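Local coordinates for Phikz039 (Pseudomonas phage phikz, PDB 3ZBQ), which is a phage-encoded tubulin-like protein, PhuZ, that binds guanosine-5'-diphosphate in its nucleotide-binding domain, at residues A[8-13]-A[98-103]; A[128-133]-A[184-189]. One frame throughout, in Å; residues are numbered along the deposited sequence.

Contact 1 (A[8-13]-A[98-103]); sequences RIYFCG and NIVVYS. With GDP (guanosine-5'-diphosphate), chain B.
V101 of strand 98-103 packs alongside the ring of F11 in strand 8-12, its CB 3.7 Å from F11 CD1 and its CG2 close to both CD1 and CE1 of that ring, the two side chains pointing the same way. On this face I9 joins them: its CG2, anti to the backbone N, rests 3.6 Å above one face of the F11 ring, toward the rim, and also meets V101 CG2. Beta-branched I9, I99 and V101 suit the extended backbone, and I99 on this face meets L186 and L189 of helix 175-192. Four backbone bonds in parallel register, from I99 N to R8 O through to C12 N to V101 O, join the strands; the shortest is Y10 N to I99 O at 2.7 Å. The other face carries R8, Y10, N98 and V100, and C12 SG reaches V100 CG1 at 4.0 Å. N98 OD1 lies in the plane of the Y10 ring at its edge, 3.7 Å from Y10 CE1. The hydroxyl of Y10 is bonded to F92 O and N98 OD1 to G95 N, so these polar ends are satisfied. The packing slackens at both ends: partly exposed R8 bends at chi2 and chi3 (78° and 67°), which turns its end away from strand 98-103, and its NE is hydrogen-bonded to P93 O, while beyond C12 a water joins C12 O and S103 N and reaches GDP O2B. S103 OG donates to GDP O2A at 2.8 Å. Parallel strands whose carboxyl ends meet a nucleotide's phosphates are characteristic of Rossmann-like nucleotide-binding folds, here in a tubulin-like protein.

Contact 2 (A[128-133]-A[184-189]); sequences VSVVIG and EVLNAL. With GDP (guanosine-5'-diphosphate), chain B.
V130, L189 and V128 carry most of this helix-on-sheet contact, in which helix 184-189 runs nearly antiparallel to strand 128-133 (175°) across one face of the Rossmann-like nucleotide-binding domain. The axes stand 10.5 Å apart, a spacing that side chains alone must bridge, and all the residues that do so are apolar and buried. V130 is the centre of the contact. With CG1 anti to the backbone N (chi1 -179°), its CG2 falls anti to the carbonyl carbon and enters a group of three helix side chains, meeting L186 CD2 at 4.0 Å, V185 CG1 at 4.2 Å and L189 CD1 at much the same distance. The approach differs from one partner to the next: L189 comes tip to tip with the valine, whereas L186 passes across it at a slant. A short, branched valine suits the strand, while the longer leucines span the gap from the helix. L189, one turn beyond V185 and tied to it by a backbone bond, also reaches the start of the strand, where L189 CD1 lies 4.2 Å from V128 CG1. Both leucines press on I99 of the adjoining strand as well, and L189 touches L224 of strand 222-227, so the helix lies over several strands at once. Further along the same strand the apolar face serves the ligand: I132 belongs to the guanosine-5'-diphosphate pocket, and I132 CD1 sits 3.7 Å from GDP C2 of the guanine.

In the fold
Both contacts lie in the core, each centre about 7 Å from the centre of the chain, and the two centres are about 9 Å apart. Contact 1 is strand against strand and contact 2 helix against sheet; they share the same sheet, since strand 97-103 borders strand 127-133. N98 O to V128 N and V100 O to V130 N are probable hydrogen bonds across that border, while I99 CD1 packs on L189 CB. Chemistry follows place: contact 1 combines backbone bonding and apolar packing with polar side chains, Y10 and N98, bonded outside its segments, whereas contact 2 is wholly aliphatic. Contact 1 meets the ligand by a polar bond, contact 2 by apolar touch.

Contact 1 (A[8-13]-A[98-103])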
loop_
_atom_site.group_PDB
_atom_site.type_symbol
_atom_site.label_atom_id
_atom_site.label_comp_id
_atom_site.label_asym_id
_atom_site.label_seq_id
_atom_site.Cartn_x
_atom_site.Cartn_y
_atom_site.Cartn_z
ATOM N N ARG A 8 -1.794 -2.830 14.230
ATOM C CA ARG A 8 -2.983 -2.144 13.721
ATOM C C ARG A 8 -2.966 -2.228 12.204
ATOM O O ARG A 8 -1.957 -1.913 11.562
ATOM C CB ARG A 8 -3.004 -0.665 14.151
ATOM C CG ARG A 8 -4.271 0.122 13.733
ATOM C CD ARG A 8 -5.467 -0.188 14.638
ATOM N NE ARG A 8 -5.260 0.305 16.000
ATOM C CZ ARG A 8 -5.992 -0.059 17.050
ATOM N NH1 ARG A 8 -6.979 -0.924 16.899
ATOM N NH2 ARG A 8 -5.724 0.433 18.257
ATOM N N ILE A 9 -4.078 -2.646 11.616
ATOM C CA ILE A 9 -4.166 -2.652 10.167
ATOM C C ILE A 9 -5.165 -1.591 9.728
ATOM O O ILE A 9 -6.287 -1.550 10.233
ATOM C CB ILE A 9 -4.585 -4.026 9.634
ATOM C CG1 ILE A 9 -3.688 -5.125 10.239
ATOM C CG2 ILE A 9 -4.529 -4.023 8.121
ATOM C CD1 ILE A 9 -3.979 -6.546 9.704
ATOM N N TYR A 10 -4.732 -0.720 8.820
ATOM C CA TYR A 10 -5.578 0.348 8.284
ATOM C C TYR A 10 -5.964 0.009 6.852
ATOM O O TYR A 10 -5.108 0.029 5.951
ATOM C CB TYR A 10 -4.822 1.688 8.289
ATOM C CG TYR A 10 -4.356 2.170 9.653
ATOM C CD1 TYR A 10 -3.167 1.715 10.203
ATOM C CD2 TYR A 10 -5.090 3.111 10.364
ATOM C CE1 TYR A 10 -2.728 2.171 11.444
ATOM C CE2 TYR A 10 -4.664 3.568 11.601
ATOM C CZ TYR A 10 -3.483 3.095 12.133
ATOM O OH TYR A 10 -3.069 3.549 13.367
ATOM N N PHE A 11 -7.248 -0.281 6.634
ATOM C CA PHE A 11 -7.759 -0.595 5.307
ATOM C C PHE A 11 -8.364 0.682 4.724
ATOM O O PHE A 11 -9.315 1.222 5.281
ATOM C CB PHE A 11 -8.838 -1.684 5.386
ATOM C CG PHE A 11 -8.304 -3.053 5.744
ATOM C CD1 PHE A 11 -7.491 -3.753 4.853
ATOM C CD2 PHE A 11 -8.617 -3.639 6.967
ATOM C CE1 PHE A 11 -6.996 -5.013 5.181
ATOM C CE2 PHE A 11 -8.127 -4.898 7.304
ATOM C CZ PHE A 11 -7.317 -5.585 6.418
ATOM N N CYS A 12 -7.801 1.165 3.616
ATOM C CA CYS A 12 -8.152 2.477 3.082
ATOM C C CYS A 12 -8.681 2.412 1.656
ATOM O O CYS A 12 -8.091 1.754 0.785
ATOM C CB CYS A 12 -6.947 3.429 3.124
ATOM S SG CYS A 12 -6.095 3.499 4.709
ATOM N N GLY A 13 -9.778 3.119 1.419
ATOM C CA GLY A 13 -10.390 3.171 0.100
ATOM C C GLY A 13 -11.051 1.855 -0.266
ATOM O O GLY A 13 -11.061 0.928 0.538
ATOM N N ASN A 98 2.352 -1.595 12.175
ATOM C CA ASN A 98 1.204 -1.032 11.470
ATOM C C ASN A 98 1.222 -1.432 10.014
ATOM O O ASN A 98 2.264 -1.355 9.353
ATOM C CB ASN A 98 1.204 0.491 11.593
ATOM C CG ASN A 98 1.137 0.945 13.028
ATOM O OD1 ASN A 98 0.043 1.087 13.579
ATOM N ND2 ASN A 98 2.309 1.105 13.671
ATOM N N ILE A 99 0.069 -1.859 9.512
ATOM C CA ILE A 99 -0.032 -2.282 8.131
ATOM C C ILE A 99 -1.122 -1.435 7.499
ATOM O O ILE A 99 -2.208 -1.325 8.045
ATOM C CB ILE A 99 -0.387 -3.782 8.006
ATOM C CG1 ILE A 99 0.612 -4.633 8.802
ATOM C CG2 ILE A 99 -0.393 -4.213 6.541
ATOM C CD1 ILE A 99 0.355 -6.127 8.744
ATOM N N VAL A 100 -0.795 -0.791 6.389
ATOM C CA VAL A 100 -1.744 0.069 5.682
ATOM C C VAL A 100 -1.984 -0.488 4.276
ATOM O O VAL A 100 -1.029 -0.727 3.525
ATOM C CB VAL A 100 -1.205 1.522 5.596
ATOM C CG1 VAL A 100 -2.284 2.478 5.074
ATOM C CG2 VAL A 100 -0.719 1.997 6.954
ATOM N N VAL A 101 -3.258 -0.650 3.899
ATOM C CA VAL A 101 -3.630 -1.381 2.683
ATOM C C VAL A 101 -4.484 -0.523 1.770
ATOM O O VAL A 101 -5.497 0.025 2.218
ATOM C CB VAL A 101 -4.429 -2.660 3.025
ATOM C CG1 VAL A 101 -4.656 -3.510 1.793
ATOM C CG2 VAL A 101 -3.692 -3.467 4.104
ATOM N N TYR A 102 -4.083 -0.408 0.498
ATOM C CA TYR A 102 -4.775 0.486 -0.456
ATOM C C TYR A 102 -4.298 0.295 -1.892
ATOM O O TYR A 102 -3.200 -0.206 -2.140
ATOM C CB TYR A 102 -4.558 1.957 -0.057
ATOM C CG TYR A 102 -3.095 2.309 0.171
ATOM C CD1 TYR A 102 -2.479 2.034 1.386
ATOM C CD2 TYR A 102 -2.336 2.921 -0.827
ATOM C CE1 TYR A 102 -1.153 2.343 1.606
ATOM C CE2 TYR A 102 -0.997 3.244 -0.613
ATOM C CZ TYR A 102 -0.416 2.951 0.606
ATOM O OH TYR A 102 0.915 3.251 0.850
ATOM N N SER A 103 -5.127 0.708 -2.851
ATOM C CA SER A 103 -4.722 0.676 -4.245
ATOM C C SER A 103 -3.930 1.934 -4.583
ATOM O O SER A 103 -4.075 2.963 -3.925
ATOM C CB SER A 103 -5.953 0.605 -5.143
ATOM O OG SER A 103 -6.761 1.750 -4.949
HETATM P PB GDP B . -10.376 4.232 -4.091
HETATM O O1B GDP B . -11.627 3.881 -3.325
HETATM O O2B GDP B . -9.149 4.015 -3.229
HETATM O O3B GDP B . -10.413 5.649 -4.608
HETATM O O3A GDP B . -10.212 3.296 -5.388
HETATM P PA GDP B . -10.430 1.704 -5.444
HETATM O O1A GDP B . -11.821 1.214 -5.120
HETATM O O2A GDP B . -9.391 1.010 -4.588
HETATM O "O5'" GDP B . -10.140 1.398 -6.983
HETATM C "C5'" GDP B . -8.926 1.804 -7.603
HETATM C "C4'" GDP B . -8.348 0.625 -8.383
HETATM O "O4'" GDP B . -7.915 -0.382 -7.468
HETATM C "C3'" GDP B . -9.351 -0.072 -9.282
HETATM O "O3'" GDP B . -9.390 0.564 -10.569
HETATM C "C2'" GDP B . -8.810 -1.480 -9.355
HETATM O "O2'" GDP B . -7.762 -1.536 -10.324
HETATM C "C1'" GDP B . -8.117 -1.680 -8.026
HETATM N N9 GDP B . -8.951 -2.431 -7.064
HETATM C C8 GDP B . -10.055 -2.015 -6.414
HETATM N N7 GDP B . -10.529 -2.986 -5.596
HETATM C C5 GDP B . -9.705 -4.048 -5.703
HETATM C C6 GDP B . -9.612 -5.408 -5.123
HETATM O O6 GDP B . -10.450 -5.813 -4.277
HETATM N N1 GDP B . -8.584 -6.179 -5.521
HETATM C C2 GDP B . -7.665 -5.768 -6.421
HETATM N N2 GDP B . -6.660 -6.599 -6.794
HETATM N N3 GDP B . -7.691 -4.543 -6.987
HETATM C C4 GDP B . -8.669 -3.667 -6.671
HETATM O O HOH W 1 -7.815 1.654 -2.029
#

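Contact 2 (A[128-133]-A[184-189])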
loop_
_atom_site.group_PDB
_atom_site.type_symbol
_atom_site.label_atom_id
_atom_site.label_comp_id
_atom_site.label_asym_id
_atom_site.label_seq_id
_atom_site.Cartn_x
_atom_site.Cartn_y
_atom_site.Cartn_z
ATOM N N VAL A 128 4.252 -0.819 7.411
ATOM C CA VAL A 128 4.410 -1.461 6.108
ATOM C C VAL A 128 3.145 -1.204 5.295
ATOM O O VAL A 128 2.046 -1.237 5.841
ATOM C CB VAL A 128 4.619 -2.982 6.257
ATOM C CG1 VAL A 128 4.519 -3.674 4.906
ATOM C CG2 VAL A 128 5.973 -3.260 6.910
ATOM N N SER A 129 3.297 -0.927 4.007
ATOM C CA SER A 129 2.141 -0.769 3.125
ATOM C C SER A 129 1.991 -1.972 2.217
ATOM O O SER A 129 2.981 -2.474 1.662
ATOM C CB SER A 129 2.270 0.488 2.260
ATOM O OG SER A 129 1.988 1.651 3.017
ATOM N N VAL A 130 0.749 -2.412 2.042
ATOM C CA VAL A 130 0.436 -3.434 1.050
ATOM C C VAL A 130 -0.416 -2.746 -0.021
ATOM O O VAL A 130 -1.502 -2.241 0.268
ATOM C CB VAL A 130 -0.280 -4.657 1.684
ATOM C CG1 VAL A 130 -0.562 -5.708 0.627
ATOM C CG2 VAL A 130 0.599 -5.269 2.798
ATOM N N VAL A 131 0.123 -2.658 -1.236
ATOM C CA VAL A 131 -0.450 -1.788 -2.271
ATOM C C VAL A 131 -0.666 -2.489 -3.608
ATOM O O VAL A 131 -0.052 -3.523 -3.883
ATOM C CB VAL A 131 0.418 -0.516 -2.470
ATOM C CG1 VAL A 131 0.653 0.186 -1.120
ATOM C CG2 VAL A 131 1.774 -0.871 -3.109
ATOM N N ILE A 132 -1.547 -1.915 -4.436
ATOM C CA ILE A 132 -1.925 -2.495 -5.731
ATOM C C ILE A 132 -1.739 -1.496 -6.872
ATOM O O ILE A 132 -2.372 -0.433 -6.889
ATOM C CB ILE A 132 -3.405 -2.969 -5.735
ATOM C CG1 ILE A 132 -3.662 -3.940 -4.578
ATOM C CG2 ILE A 132 -3.772 -3.621 -7.072
ATOM C CD1 ILE A 132 -5.138 -4.166 -4.268
ATOM N N GLY A 133 -0.875 -1.833 -7.830
ATOM C CA GLY A 133 -0.678 -0.973 -8.989
ATOM C C GLY A 133 -1.672 -1.305 -10.091
ATOM O O GLY A 133 -2.012 -2.473 -10.295
ATOM N N GLU A 184 -2.416 -13.793 1.725
ATOM C CA GLU A 184 -1.265 -14.581 2.151
ATOM C C GLU A 184 -0.220 -13.687 2.810
ATOM O O GLU A 184 0.386 -14.063 3.816
ATOM C CB GLU A 184 -0.653 -15.327 0.959
ATOM C CG GLU A 184 -1.529 -16.436 0.411
ATOM C CD GLU A 184 -0.825 -17.774 0.396
ATOM O OE1 GLU A 184 0.377 -17.808 0.038
ATOM O OE2 GLU A 184 -1.473 -18.786 0.751
ATOM N N VAL A 185 -0.003 -12.503 2.247
ATOM C CA VAL A 185 0.969 -11.564 2.802
ATOM C C VAL A 185 0.511 -11.014 4.155
ATOM O O VAL A 185 1.286 -10.980 5.106
ATOM C CB VAL A 185 1.269 -10.409 1.816
ATOM C CG1 VAL A 185 1.989 -9.264 2.517
ATOM C CG2 VAL A 185 2.083 -10.920 0.623
ATOM N N LEU A 186 -0.750 -10.592 4.237
ATOM C CA LEU A 186 -1.298 -10.053 5.486
ATOM C C LEU A 186 -1.237 -11.099 6.597
ATOM O O LEU A 186 -0.826 -10.811 7.737
ATOM C CB LEU A 186 -2.735 -9.560 5.269
ATOM C CG LEU A 186 -2.868 -8.320 4.394
ATOM C CD1 LEU A 186 -4.337 -8.006 4.118
ATOM C CD2 LEU A 186 -2.180 -7.136 5.059
ATOM N N ASN A 187 -1.603 -12.331 6.265
ATOM C CA ASN A 187 -1.483 -13.412 7.231
ATOM C C ASN A 187 -0.049 -13.597 7.704
ATOM O O ASN A 187 0.203 -13.770 8.899
ATOM C CB ASN A 187 -2.000 -14.723 6.648
ATOM C CG ASN A 187 -1.942 -15.852 7.647
ATOM O OD1 ASN A 187 -1.299 -16.879 7.411
ATOM N ND2 ASN A 187 -2.599 -15.661 8.790
ATOM N N ALA A 188 0.895 -13.571 6.771
ATOM C CA ALA A 188 2.294 -13.786 7.139
ATOM C C ALA A 188 2.784 -12.651 8.028
ATOM O O ALA A 188 3.474 -12.877 9.026
ATOM C CB ALA A 188 3.156 -13.903 5.896
ATOM N N LEU A 189 2.428 -11.425 7.660
ATOM C CA LEU A 189 2.836 -10.249 8.418
ATOM C C LEU A 189 2.285 -10.263 9.842
ATOM O O LEU A 189 3.017 -9.991 10.804
ATOM C CB LEU A 189 2.414 -8.975 7.675
ATOM C CG LEU A 189 3.267 -8.619 6.447
ATOM C CD1 LEU A 189 2.705 -7.373 5.754
ATOM C CD2 LEU A 189 4.740 -8.414 6.829
HETATM P PB GDP B . -10.376 4.232 -4.091
HETATM O O1B GDP B . -11.627 3.881 -3.325
HETATM O O2B GDP B . -9.149 4.015 -3.229
HETATM O O3B GDP B . -10.413 5.649 -4.608
HETATM O O3A GDP B . -10.212 3.296 -5.388
HETATM P PA GDP B . -10.430 1.704 -5.444
HETATM O O1A GDP B . -11.821 1.214 -5.120
HETATM O O2A GDP B . -9.391 1.010 -4.588
HETATM O "O5'" GDP B . -10.140 1.398 -6.983
HETATM C "C5'" GDP B . -8.926 1.804 -7.603
HETATM C "C4'" GDP B . -8.348 0.625 -8.383
HETATM O "O4'" GDP B . -7.915 -0.382 -7.468
HETATM C "C3'" GDP B . -9.351 -0.072 -9.282
HETATM O "O3'" GDP B . -9.390 0.564 -10.569
HETATM C "C2'" GDP B . -8.810 -1.480 -9.355
HETATM O "O2'" GDP B . -7.762 -1.536 -10.324
HETATM C "C1'" GDP B . -8.117 -1.680 -8.026
HETATM N N9 GDP B . -8.951 -2.431 -7.064
HETATM C C8 GDP B . -10.055 -2.015 -6.414
HETATM N N7 GDP B . -10.529 -2.986 -5.596
HETATM C C5 GDP B . -9.705 -4.048 -5.703
HETATM C C6 GDP B . -9.612 -5.408 -5.123
HETATM O O6 GDP B . -10.450 -5.813 -4.277
HETATM N N1 GDP B . -8.584 -6.179 -5.521
HETATM C C2 GDP B . -7.665 -5.768 -6.421
HETATM N N2 GDP B . -6.660 -6.599 -6.794
HETATM N N3 GDP B . -7.691 -4.543 -6.987
HETATM C C4 GDP B . -8.669 -3.667 -6.671
#